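PDB 3NFQ: transcription factor IWS1 from Saccharomyces cerevisiae, which takes part in regulating RNA polymerase II transcription and may act in both TATA-binding-protein recruitment and post-recruitment steps. Local coordinates for residues K17-K22 against L73-L78. Sequence-based numbering, arbitrary orientation.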
loop_
_atom_site.group_PDB
_atom_site.type_symbol
_atom_site.label_atom_id
_atom_site.label_comp_id
_atom_site.label_asym_id
_atom_site.label_seq_id
_atom_site.Cartn_x
_atom_site.Cartn_y
_atom_site.Cartn_z
ATOM N N LYS A 17 4.321 -1.168 -17.344
ATOM C CA LYS A 17 3.548 -0.053 -16.827
ATOM C C LYS A 17 3.319 -0.214 -15.301
ATOM O O LYS A 17 3.450 0.757 -14.557
ATOM C CB LYS A 17 2.241 0.076 -17.610
ATOM C CG LYS A 17 1.290 1.161 -17.118
ATOM C CD LYS A 17 0.604 0.780 -15.787
ATOM C CE LYS A 17 -0.198 1.936 -15.106
ATOM N NZ LYS A 17 0.543 3.184 -14.750
ATOM N N ILE A 18 3.041 -1.438 -14.848
ATOM C CA ILE A 18 2.875 -1.719 -13.400
ATOM C C ILE A 18 4.226 -1.656 -12.693
ATOM O O ILE A 18 4.315 -1.215 -11.559
ATOM C CB ILE A 18 2.170 -3.070 -13.121
ATOM C CG1 ILE A 18 0.648 -2.926 -13.036
ATOM C CG2 ILE A 18 2.557 -3.625 -11.761
ATOM C CD1 ILE A 18 -0.018 -2.008 -14.062
ATOM N N LEU A 19 5.288 -2.100 -13.364
ATOM C CA LEU A 19 6.625 -2.054 -12.751
ATOM C C LEU A 19 7.188 -0.635 -12.554
ATOM O O LEU A 19 7.889 -0.379 -11.565
ATOM C CB LEU A 19 7.605 -3.025 -13.461
ATOM C CG LEU A 19 7.263 -4.505 -13.323
ATOM C CD1 LEU A 19 7.911 -5.380 -14.449
ATOM C CD2 LEU A 19 7.526 -5.109 -11.920
ATOM N N ARG A 20 6.857 0.279 -13.466
ATOM C CA ARG A 20 7.149 1.690 -13.339
ATOM C C ARG A 20 6.357 2.377 -12.217
ATOM O O ARG A 20 6.861 3.272 -11.568
ATOM C CB ARG A 20 6.817 2.428 -14.629
ATOM C CG ARG A 20 7.888 2.334 -15.681
ATOM C CD ARG A 20 7.628 3.354 -16.793
ATOM N NE ARG A 20 8.182 2.882 -18.066
ATOM C CZ ARG A 20 9.250 3.400 -18.677
ATOM N NH1 ARG A 20 9.909 4.436 -18.150
ATOM N NH2 ARG A 20 9.669 2.873 -19.824
ATOM N N LEU A 21 5.110 1.968 -12.013
ATOM C CA LEU A 21 4.352 2.488 -10.883
ATOM C C LEU A 21 4.964 1.970 -9.582
ATOM O O LEU A 21 5.133 2.694 -8.619
ATOM C CB LEU A 21 2.891 2.059 -11.013
ATOM C CG LEU A 21 1.981 2.519 -9.886
ATOM C CD1 LEU A 21 1.879 4.042 -9.873
ATOM C CD2 LEU A 21 0.613 1.861 -10.047
ATOM N N LYS A 22 5.355 0.719 -9.597
ATOM C CA LYS A 22 5.981 0.116 -8.447
ATOM C C LYS A 22 7.201 0.951 -8.041
ATOM O O LYS A 22 7.307 1.414 -6.909
ATOM C CB LYS A 22 6.312 -1.309 -8.809
ATOM C CG LYS A 22 6.944 -2.077 -7.738
ATOM C CD LYS A 22 6.982 -3.553 -8.157
ATOM C CE LYS A 22 7.737 -4.373 -7.128
ATOM N NZ LYS A 22 8.095 -5.657 -7.786
ATOM N N LEU A 73 -1.138 -8.145 -9.529
ATOM C CA LEU A 73 -0.789 -9.274 -8.641
ATOM C C LEU A 73 0.456 -10.016 -9.112
ATOM O O LEU A 73 1.305 -10.426 -8.301
ATOM C CB LEU A 73 -1.984 -10.244 -8.495
ATOM C CG LEU A 73 -3.162 -9.657 -7.714
ATOM C CD1 LEU A 73 -4.371 -10.578 -7.762
ATOM C CD2 LEU A 73 -2.838 -9.358 -6.253
ATOM N N ASP A 74 0.576 -10.223 -10.414
ATOM C CA ASP A 74 1.741 -10.954 -10.946
ATOM C C ASP A 74 3.059 -10.209 -10.795
ATOM O O ASP A 74 4.090 -10.851 -10.645
ATOM C CB ASP A 74 1.526 -11.327 -12.404
ATOM C CG ASP A 74 0.469 -12.400 -12.584
ATOM O OD1 ASP A 74 0.133 -13.131 -11.617
ATOM O OD2 ASP A 74 -0.049 -12.491 -13.713
ATOM N N ASN A 75 3.048 -8.874 -10.823
ATOM C CA ASN A 75 4.280 -8.076 -10.676
ATOM C C ASN A 75 4.610 -7.558 -9.269
ATOM O O ASN A 75 5.441 -6.663 -9.129
ATOM C CB ASN A 75 4.244 -6.928 -11.663
ATOM C CG ASN A 75 4.275 -7.436 -13.087
ATOM O OD1 ASN A 75 3.235 -7.554 -13.746
ATOM N ND2 ASN A 75 5.445 -7.862 -13.516
ATOM N N ASN A 76 3.929 -8.094 -8.252
ATOM C CA ASN A 76 4.186 -7.773 -6.858
ATOM C C ASN A 76 4.068 -6.277 -6.575
ATOM O O ASN A 76 4.806 -5.730 -5.754
ATOM C CB ASN A 76 5.588 -8.293 -6.452
ATOM C CG ASN A 76 5.753 -8.492 -4.944
ATOM O OD1 ASN A 76 6.885 -8.613 -4.447
ATOM N ND2 ASN A 76 4.648 -8.563 -4.218
ATOM N N LEU A 77 3.141 -5.594 -7.242
ATOM C CA LEU A 77 2.860 -4.233 -6.879
ATOM C C LEU A 77 2.409 -4.105 -5.406
ATOM O O LEU A 77 2.622 -3.084 -4.756
ATOM C CB LEU A 77 1.804 -3.664 -7.809
ATOM C CG LEU A 77 1.490 -2.163 -7.683
ATOM C CD1 LEU A 77 2.684 -1.268 -7.990
ATOM C CD2 LEU A 77 0.290 -1.765 -8.590
ATOM N N LEU A 78 1.802 -5.144 -4.863
ATOM C CA LEU A 78 1.396 -5.086 -3.434
ATOM C C LEU A 78 2.562 -4.855 -2.480
ATOM O O LEU A 78 2.405 -4.394 -1.373
ATOM C CB LEU A 78 0.604 -6.333 -3.086
ATOM C CG LEU A 78 -0.764 -6.504 -3.722
ATOM C CD1 LEU A 78 -1.499 -7.776 -3.158
ATOM C CD2 LEU A 78 -1.549 -5.233 -3.464
HETATM O O HOH W 1 9.228 -8.015 -6.310
#
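Helix 10-42 passes the turn between helices 69-74 and 77-85, its backbone closest where the CA atoms of Lys-22 and Leu-77 lie 5.6 Å apart. Leu-77 brings the end of its side chain against the helix. Its CD1 rests on the helix backbone, 3.6 Å from CA of Lys-22, and its CD2 meets CD2 of Leu-21 at 3.9 Å. CG of Leu-77 is anti to the backbone N (chi1 -173°), which brings both methyls into contact with the helix. Ile-18 crosses Asn-75 at about a right angle, with its CG2 3.7 Å from the Asn-75 CB. Leu-19 also crosses the Asn-75 side chain, with its CD2 3.8 Å from CB of Asn-75. This is the conserved central, all-helical domain of Spn1, and the contact joins its long N-terminal helix to the turn between two consecutive helices. Asn-75 leaves the helical conformation after helix 69-74, and Asn-76 follows with positive phi (57°). Lys-22 extends along this turn, and its NZ donates to the Asn-75 carbonyl O at 3.1 Å, tilted 25° from the carbonyl plane. A water accepts from the same NZ and donates to OD1 of Asn-76. A methionine in place of Lys-22 would probably leave the Asn-75 carbonyl and the water without their ammonium donor. The carbonyl O of Lys-22 is hydrogen-bonded to Ser-80 OG of helix 77-85.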